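Side-chain contacts in tRNA-5-methyluridine(54) 2-sulfurtransferase (Pyrococcus horikoshii, PDB 3VRH), which catalyses the ATP-dependent 2-thiolation of 5-methyluridine 54 in the T loop of tRNA, a modification that stabilises tRNA at high temperature: residues 56-61 with 202-207; 63-68 with 211-216. All blocks are in the same frame, centred on the assembly; numbering follows the deposited sequence.

Interaction 1: residues 56-61 with 202-207; sequences GGKDSA and REVVAY. With BCN (bicine), chain D.
Val204 CG1 is the methyl that enters the angle between Lys58 and Asp59, at the point where the PP-loop sequence SGGKDS turns into helix 58-69. It lies 3.6 Å from Asp59 OD1 and 4.0 Å from Lys58 CG, and the valine side chain crosses both at about a right angle. The methyl's placement anti to the backbone N of Val204 (chi1 174°) swings it onto the buried, closely packed half of the contact. Toward solvent the packing is sparser: one methyl, Val205 CG2, touches the lysine chain at a slant, 3.7 Å from Lys58 CD, and both residues remain partly exposed. The lysine runs out nearly straight and bends only at its last torsion (chi4 -60°). This turns Lys58 NZ back to Asp59 OD2 in a 3.1 Å salt bridge that meets the syn side of the carboxylate, 20° out of its plane. A second salt bridge links NZ to Glu201 at the start of helix 201-211, so the apolar and ionic parts of Lys58 both reach that helix. Beyond Asp59, bicine sits against the PP-loop, in a pocket that includes the ATP-binding residues Ala53 and Gly154: its hydroxyl O4 accepts from Ser60 N at 3.0 Å and donates to Ser60 OG at 2.7 Å, while Ser60 OG is also hydrogen-bonded to Ser55 N. Gly57 is the helix N-cap. Farther along the interface Val204 packs on Val62 of helix 58-69, whereas Tyr207 stacks on Phe30 of helix 23-40 and Arg202 and Ala206 touch strand 12-14, leaving helix 201-211 between the PP-loop helix and the N-terminal zinc-binding region.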
ATOM      1  N   GLY A  56      -4.096 -24.472 -16.291  1.00 21.03           N
ATOM      2  CA  GLY A  56      -3.072 -24.582 -17.319  1.00 21.97           C
ATOM      3  C   GLY A  56      -1.921 -23.603 -17.093  1.00 19.89           C
ATOM      4  O   GLY A  56      -0.891 -23.702 -17.749  1.00 21.36           O
ATOM      5  N   GLY A  57      -2.102 -22.662 -16.164  1.00 23.37           N
ATOM      6  CA  GLY A  57      -1.048 -21.730 -15.756  1.00 22.11           C
ATOM      7  C   GLY A  57       0.009 -22.413 -14.907  1.00 23.08           C
ATOM      8  O   GLY A  57      -0.192 -23.537 -14.430  1.00 24.90           O
ATOM      9  N   LYS A  58       1.154 -21.767 -14.724  1.00 21.19           N
ATOM     10  CA  LYS A  58       2.266 -22.401 -13.999  1.00 22.66           C
ATOM     11  C   LYS A  58       1.955 -22.658 -12.514  1.00 21.22           C
ATOM     12  O   LYS A  58       2.467 -23.609 -11.929  1.00 22.13           O
ATOM     13  CB  LYS A  58       3.531 -21.535 -14.084  1.00 22.06           C
ATOM     14  CG  LYS A  58       3.396 -20.202 -13.304  1.00 19.14           C
ATOM     15  CD  LYS A  58       4.599 -19.289 -13.450  1.00 21.59           C
ATOM     16  CE  LYS A  58       4.452 -18.045 -12.572  1.00 21.80           C
ATOM     17  NZ  LYS A  58       3.235 -17.228 -12.904  1.00 22.57           N
ATOM     18  N   ASP A  59       1.140 -21.796 -11.911  1.00 19.67           N
ATOM     19  CA  ASP A  59       1.000 -21.764 -10.456  1.00 21.60           C
ATOM     20  C   ASP A  59       0.166 -22.930  -9.924  1.00 24.65           C
ATOM     21  O   ASP A  59       0.571 -23.620  -8.995  1.00 19.21           O
ATOM     22  CB  ASP A  59       0.434 -20.416 -10.010  1.00 19.13           C
ATOM     23  CG  ASP A  59       1.274 -19.241 -10.528  1.00 24.55           C
ATOM     24  OD1 ASP A  59       2.400 -19.058 -10.018  1.00 26.44           O
ATOM     25  OD2 ASP A  59       0.844 -18.546 -11.468  1.00 25.02           O
ATOM     26  N   SER A  60      -0.997 -23.135 -10.523  1.00 20.44           N
ATOM     27  CA  SER A  60      -1.812 -24.274 -10.182  1.00 23.36           C
ATOM     28  C   SER A  60      -1.131 -25.575 -10.621  1.00 21.45           C
ATOM     29  O   SER A  60      -1.274 -26.601  -9.961  1.00 23.16           O
ATOM     30  CB  SER A  60      -3.204 -24.133 -10.800  1.00 26.06           C
ATOM     31  OG  SER A  60      -3.134 -23.853 -12.183  1.00 27.13           O
ATOM     32  N   ALA A  61      -0.368 -25.533 -11.712  1.00 19.16           N
ATOM     33  CA  ALA A  61       0.347 -26.716 -12.165  1.00 19.84           C
ATOM     34  C   ALA A  61       1.397 -27.173 -11.165  1.00 20.83           C
ATOM     35  O   ALA A  61       1.509 -28.356 -10.871  1.00 20.47           O
ATOM     36  CB  ALA A  61       1.000 -26.471 -13.523  1.00 17.83           C
ATOM     37  N   ARG A 202       9.143 -16.050  -8.938  1.00 22.92           N
ATOM     38  CA  ARG A 202      10.396 -16.414  -9.578  1.00 24.65           C
ATOM     39  C   ARG A 202      10.787 -17.874  -9.256  1.00 23.30           C
ATOM     40  O   ARG A 202      11.242 -18.619 -10.132  1.00 20.96           O
ATOM     41  CB  ARG A 202      11.445 -15.432  -9.080  1.00 23.80           C
ATOM     42  CG  ARG A 202      12.845 -15.692  -9.473  1.00 27.38           C
ATOM     43  CD  ARG A 202      13.750 -14.873  -8.543  1.00 27.08           C
ATOM     44  NE  ARG A 202      15.135 -15.203  -8.801  1.00 31.41           N
ATOM     45  CZ  ARG A 202      15.966 -15.737  -7.912  1.00 28.64           C
ATOM     46  NH1 ARG A 202      15.559 -15.973  -6.673  1.00 32.05           N
ATOM     47  NH2 ARG A 202      17.221 -15.999  -8.266  1.00 32.16           N
ATOM     48  N   GLU A 203      10.588 -18.290  -8.008  1.00 20.32           N
ATOM     49  CA  GLU A 203      10.865 -19.689  -7.639  1.00 24.70           C
ATOM     50  C   GLU A 203       9.881 -20.653  -8.319  1.00 22.37           C
ATOM     51  O   GLU A 203      10.258 -21.733  -8.739  1.00 23.14           O
ATOM     52  CB  GLU A 203      10.853 -19.858  -6.120  1.00 23.81           C
ATOM     53  CG  GLU A 203      12.015 -19.138  -5.476  1.00 24.41           C
ATOM     54  CD  GLU A 203      11.943 -19.105  -3.974  1.00 26.43           C
ATOM     55  OE1 GLU A 203      10.827 -19.125  -3.412  1.00 25.14           O
ATOM     56  OE2 GLU A 203      13.022 -19.046  -3.355  1.00 25.22           O
ATOM     57  N   VAL A 204       8.623 -20.236  -8.443  1.00 23.32           N
ATOM     58  CA  VAL A 204       7.630 -21.037  -9.148  1.00 21.86           C
ATOM     59  C   VAL A 204       8.026 -21.241 -10.605  1.00 26.74           C
ATOM     60  O   VAL A 204       8.060 -22.385 -11.091  1.00 21.48           O
ATOM     61  CB  VAL A 204       6.222 -20.438  -9.050  1.00 22.53           C
ATOM     62  CG1 VAL A 204       5.250 -21.216  -9.920  1.00 22.88           C
ATOM     63  CG2 VAL A 204       5.751 -20.418  -7.592  1.00 20.89           C
ATOM     64  N   VAL A 205       8.339 -20.147 -11.298  1.00 23.67           N
ATOM     65  CA  VAL A 205       8.856 -20.257 -12.661  1.00 23.62           C
ATOM     66  C   VAL A 205      10.033 -21.232 -12.731  1.00 27.13           C
ATOM     67  O   VAL A 205      10.037 -22.156 -13.556  1.00 27.71           O
ATOM     68  CB  VAL A 205       9.281 -18.891 -13.250  1.00 23.00           C
ATOM     69  CG1 VAL A 205      10.066 -19.096 -14.560  1.00 22.53           C
ATOM     70  CG2 VAL A 205       8.056 -18.018 -13.492  1.00 22.65           C
ATOM     71  N   ALA A 206      11.011 -21.057 -11.850  1.00 23.82           N
ATOM     72  CA  ALA A 206      12.174 -21.935 -11.869  1.00 25.48           C
ATOM     73  C   ALA A 206      11.823 -23.411 -11.600  1.00 25.70           C
ATOM     74  O   ALA A 206      12.433 -24.330 -12.156  1.00 25.23           O
ATOM     75  CB  ALA A 206      13.240 -21.430 -10.897  1.00 28.25           C
ATOM     76  N   TYR A 207      10.829 -23.642 -10.755  1.00 25.38           N
ATOM     77  CA  TYR A 207      10.472 -25.006 -10.426  1.00 24.16           C
ATOM     78  C   TYR A 207       9.792 -25.708 -11.595  1.00 26.87           C
ATOM     79  O   TYR A 207      10.165 -26.822 -11.946  1.00 31.27           O
ATOM     80  CB  TYR A 207       9.593 -25.061  -9.182  1.00 24.93           C
ATOM     81  CG  TYR A 207       9.362 -26.472  -8.703  1.00 26.72           C
ATOM     82  CD1 TYR A 207       8.268 -27.203  -9.140  1.00 27.84           C
ATOM     83  CD2 TYR A 207      10.254 -27.081  -7.834  1.00 27.02           C
ATOM     84  CE1 TYR A 207       8.055 -28.514  -8.710  1.00 31.56           C
ATOM     85  CE2 TYR A 207      10.056 -28.382  -7.395  1.00 24.87           C
ATOM     86  CZ  TYR A 207       8.951 -29.095  -7.833  1.00 31.47           C
ATOM     87  OH  TYR A 207       8.742 -30.390  -7.404  1.00 30.35           O
TER
HETATM   88  N1  BCN D 403      -4.370 -20.205  -9.657  1.00 36.46           N
HETATM   89  C1  BCN D 403      -3.204 -19.396  -9.114  1.00 32.83           C
HETATM   90  C2  BCN D 403      -3.320 -17.930  -9.301  1.00 32.96           C
HETATM   91  O21 BCN D 403      -4.476 -17.439  -9.374  1.00 40.94           O
HETATM   92  O22 BCN D 403      -2.299 -17.216  -9.412  1.00 39.83           O
HETATM   93  C3  BCN D 403      -4.142 -20.588 -11.077  1.00 37.46           C
HETATM   94  C4  BCN D 403      -2.704 -20.545 -11.636  1.00 37.24           C
HETATM   95  O4  BCN D 403      -2.328 -21.319 -12.479  1.00 24.87           O
HETATM   96  C5  BCN D 403      -4.546 -21.414  -8.854  1.00 23.14           C
HETATM   97  C6  BCN D 403      -5.803 -22.127  -9.115  1.00 34.77           C
HETATM   98  O6  BCN D 403      -6.213 -22.940  -8.354  1.00 33.52           O

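Interaction 2: residues 63-68 with 211-216; sequences TAYVLK and VGLEYI
Gly56 O, in the PP-loop, is gripped by two donors, Gln97 NE2 and, in a probable hydrogen bond, Ile216 N; the chain held there is the same one that lays Val211 and Leu213 against Tyr65. Helix 201-211 closes in a Schellman motif, with Gly212 at positive phi (78°) leading the chain out of the last turn and past the side of helix 58-69 that carries Tyr65, in the PP-loop domain. The contact itself is apolar and centred on the Tyr65 ring. Val211 CG2 stands over one face in a CH-pi contact, 4.1 Å from the ring centroid and 10° off the normal. The other methyl, Val211 CG1, is displaced toward the phenol end, 3.6 Å from Tyr65 OH, so the branched side chain spans the outer half of the ring. The valine and tyrosine chains run antiparallel past one another, which puts Val211 CB beside the phenol end of the ring. Tyr65 CG is anti to its own backbone nitrogen (chi1 -172°), which carries the ring out from the helix to the valine. Leu213 fills the inner end, where its CD1 approaches the root of the tyrosine obliquely. A serine at Tyr65 would probably leave Val211 without the ring face it lies on and open a gap between the helix and the turn at Gly212. Past the apolar patch the extended loop is tied to helix 87-101, where Glu214 forms a salt bridge with Lys96 and its carbonyl oxygen accepts from Gln97. At the inner end of the tyrosine, Leu213 CD1 is equally near to Tyr65 CB and Tyr65 CD2, 3.9 Å from each.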
ATOM      1  N   THR A  63       1.481 -26.351  -8.076  1.00 19.79           N
ATOM      2  CA  THR A  63       0.785 -26.681  -6.843  1.00 18.88           C
ATOM      3  C   THR A  63       0.421 -28.164  -6.882  1.00 26.22           C
ATOM      4  O   THR A  63       0.791 -28.917  -5.983  1.00 25.44           O
ATOM      5  CB  THR A  63      -0.497 -25.854  -6.639  1.00 21.28           C
ATOM      6  OG1 THR A  63      -0.162 -24.467  -6.504  1.00 23.13           O
ATOM      7  CG2 THR A  63      -1.240 -26.298  -5.390  1.00 20.65           C
ATOM      8  N   ALA A  64      -0.276 -28.585  -7.932  1.00 22.51           N
ATOM      9  CA  ALA A  64      -0.708 -29.982  -8.027  1.00 23.00           C
ATOM     10  C   ALA A  64       0.486 -30.909  -8.118  1.00 22.23           C
ATOM     11  O   ALA A  64       0.475 -32.001  -7.556  1.00 26.02           O
ATOM     12  CB  ALA A  64      -1.622 -30.182  -9.217  1.00 22.76           C
ATOM     13  N   TYR A  65       1.517 -30.461  -8.819  1.00 21.02           N
ATOM     14  CA  TYR A  65       2.719 -31.245  -8.975  1.00 24.69           C
ATOM     15  C   TYR A  65       3.370 -31.537  -7.622  1.00 29.72           C
ATOM     16  O   TYR A  65       3.719 -32.681  -7.337  1.00 23.97           O
ATOM     17  CB  TYR A  65       3.727 -30.555  -9.911  1.00 24.06           C
ATOM     18  CG  TYR A  65       4.930 -31.430 -10.250  1.00 24.56           C
ATOM     19  CD1 TYR A  65       5.966 -31.611  -9.334  1.00 22.01           C
ATOM     20  CD2 TYR A  65       5.029 -32.071 -11.480  1.00 27.92           C
ATOM     21  CE1 TYR A  65       7.056 -32.391  -9.619  1.00 26.25           C
ATOM     22  CE2 TYR A  65       6.129 -32.883 -11.783  1.00 29.24           C
ATOM     23  CZ  TYR A  65       7.140 -33.032 -10.844  1.00 33.76           C
ATOM     24  OH  TYR A  65       8.235 -33.818 -11.118  1.00 29.94           O
ATOM     25  N   VAL A  66       3.543 -30.505  -6.806  1.00 21.88           N
ATOM     26  CA  VAL A  66       4.246 -30.658  -5.539  1.00 25.98           C
ATOM     27  C   VAL A  66       3.415 -31.374  -4.476  1.00 26.18           C
ATOM     28  O   VAL A  66       3.945 -32.215  -3.751  1.00 24.42           O
ATOM     29  CB  VAL A  66       4.782 -29.305  -4.982  1.00 27.93           C
ATOM     30  CG1 VAL A  66       5.446 -29.498  -3.626  1.00 26.19           C
ATOM     31  CG2 VAL A  66       5.789 -28.699  -5.945  1.00 30.61           C
ATOM     32  N   LEU A  67       2.133 -31.037  -4.367  1.00 23.23           N
ATOM     33  CA  LEU A  67       1.267 -31.750  -3.430  1.00 27.27           C
ATOM     34  C   LEU A  67       1.318 -33.252  -3.714  1.00 29.26           C
ATOM     35  O   LEU A  67       1.343 -34.059  -2.790  1.00 32.67           O
ATOM     36  CB  LEU A  67      -0.170 -31.259  -3.524  1.00 25.44           C
ATOM     37  CG  LEU A  67      -0.419 -29.841  -2.998  1.00 29.51           C
ATOM     38  CD1 LEU A  67      -1.883 -29.519  -3.075  1.00 22.14           C
ATOM     39  CD2 LEU A  67       0.082 -29.682  -1.587  1.00 26.99           C
ATOM     40  N   LYS A  68       1.376 -33.606  -4.999  1.00 29.30           N
ATOM     41  CA  LYS A  68       1.452 -35.004  -5.433  1.00 30.81           C
ATOM     42  C   LYS A  68       2.778 -35.621  -5.014  1.00 31.71           C
ATOM     43  O   LYS A  68       2.811 -36.703  -4.424  1.00 32.88           O
ATOM     44  CB  LYS A  68       1.311 -35.100  -6.960  1.00 30.39           C
ATOM     45  CG  LYS A  68       1.187 -36.520  -7.499  1.00 28.96           C
ATOM     46  CD  LYS A  68      -0.194 -37.090  -7.222  1.00 29.89           C
ATOM     47  CE  LYS A  68      -0.298 -38.515  -7.758  1.00 37.49           C
ATOM     48  NZ  LYS A  68      -1.534 -39.165  -7.273  1.00 39.82           N
ATOM     49  N   VAL A 211      11.089 -29.138 -13.562  1.00 28.70           N
ATOM     50  CA  VAL A 211      10.394 -30.419 -13.634  1.00 30.52           C
ATOM     51  C   VAL A 211       9.722 -30.669 -14.989  1.00 35.19           C
ATOM     52  O   VAL A 211       9.029 -31.662 -15.156  1.00 30.37           O
ATOM     53  CB  VAL A 211       9.364 -30.600 -12.498  1.00 27.55           C
ATOM     54  CG1 VAL A 211      10.070 -30.679 -11.147  1.00 30.02           C
ATOM     55  CG2 VAL A 211       8.332 -29.472 -12.511  1.00 28.11           C
ATOM     56  N   GLY A 212       9.921 -29.770 -15.950  1.00 31.14           N
ATOM     57  CA  GLY A 212       9.421 -30.001 -17.294  1.00 28.27           C
ATOM     58  C   GLY A 212       7.935 -29.740 -17.464  1.00 28.69           C
ATOM     59  O   GLY A 212       7.309 -30.260 -18.390  1.00 27.83           O
ATOM     60  N   LEU A 213       7.372 -28.929 -16.575  1.00 27.17           N
ATOM     61  CA  LEU A 213       6.004 -28.466 -16.726  1.00 22.74           C
ATOM     62  C   LEU A 213       5.935 -27.336 -17.754  1.00 24.60           C
ATOM     63  O   LEU A 213       6.694 -26.380 -17.685  1.00 27.73           O
ATOM     64  CB  LEU A 213       5.439 -28.000 -15.377  1.00 22.44           C
ATOM     65  CG  LEU A 213       4.929 -29.070 -14.409  1.00 23.28           C
ATOM     66  CD1 LEU A 213       4.835 -28.460 -13.003  1.00 23.40           C
ATOM     67  CD2 LEU A 213       3.568 -29.632 -14.862  1.00 19.63           C
ATOM     68  N   GLU A 214       5.010 -27.464 -18.702  1.00 26.43           N
ATOM     69  CA  GLU A 214       4.732 -26.422 -19.673  1.00 27.63           C
ATOM     70  C   GLU A 214       3.372 -25.802 -19.356  1.00 23.57           C
ATOM     71  O   GLU A 214       2.438 -26.495 -18.945  1.00 24.46           O
ATOM     72  CB  GLU A 214       4.714 -26.998 -21.084  1.00 28.77           C
ATOM     73  CG  GLU A 214       5.938 -27.819 -21.447  1.00 32.23           C
ATOM     74  CD  GLU A 214       5.640 -28.774 -22.605  1.00 42.76           C
ATOM     75  OE1 GLU A 214       5.660 -28.323 -23.775  1.00 43.30           O
ATOM     76  OE2 GLU A 214       5.359 -29.963 -22.338  1.00 38.70           O
ATOM     77  N   TYR A 215       3.258 -24.499 -19.558  1.00 21.33           N
ATOM     78  CA  TYR A 215       2.065 -23.780 -19.127  1.00 25.99           C
ATOM     79  C   TYR A 215       1.762 -22.593 -20.020  1.00 25.80           C
ATOM     80  O   TYR A 215       2.636 -22.093 -20.727  1.00 26.15           O
ATOM     81  CB  TYR A 215       2.245 -23.302 -17.675  1.00 21.86           C
ATOM     82  CG  TYR A 215       3.529 -22.535 -17.443  1.00 22.39           C
ATOM     83  CD1 TYR A 215       4.699 -23.180 -17.035  1.00 23.09           C
ATOM     84  CD2 TYR A 215       3.575 -21.171 -17.632  1.00 23.10           C
ATOM     85  CE1 TYR A 215       5.877 -22.461 -16.821  1.00 20.82           C
ATOM     86  CE2 TYR A 215       4.737 -20.446 -17.420  1.00 24.62           C
ATOM     87  CZ  TYR A 215       5.879 -21.090 -17.023  1.00 24.38           C
ATOM     88  OH  TYR A 215       7.020 -20.341 -16.814  1.00 21.48           O
ATOM     89  N   ILE A 216       0.520 -22.134 -19.956  1.00 28.44           N
ATOM     90  CA  ILE A 216       0.116 -20.898 -20.606  1.00 31.34           C
ATOM     91  C   ILE A 216       0.415 -19.718 -19.680  1.00 29.64           C
ATOM     92  O   ILE A 216       0.551 -19.887 -18.467  1.00 26.27           O
ATOM     93  CB  ILE A 216      -1.395 -20.922 -20.921  1.00 31.58           C
ATOM     94  CG1 ILE A 216      -2.202 -20.734 -19.636  1.00 34.35           C
ATOM     95  CG2 ILE A 216      -1.782 -22.235 -21.581  1.00 25.07           C
ATOM     96  CD1 ILE A 216      -3.658 -21.153 -19.750  1.00 33.40           C
TER

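Overall arrangement
Interactions 1 and 2 clasp successive parts of helix 58-69, the first at its N-terminal turn and the second nearly two turns farther on, and both engage helix 201-211 or the chain leaving it. Their centres are only 7 Å apart. Both are partly buried. Interaction 1 joins aliphatic packing across the contact to the salt bridges of Lys58 with Asp59 and Glu201, and borders the bicine pocket; interaction 2, farther from the ligand, relies on an aromatic face and aliphatic methyls. They also touch directly: Tyr207 OH lies 3.4 Å from Tyr65 CE1, and Tyr215 CB packs 3.5 Å from Lys58 N.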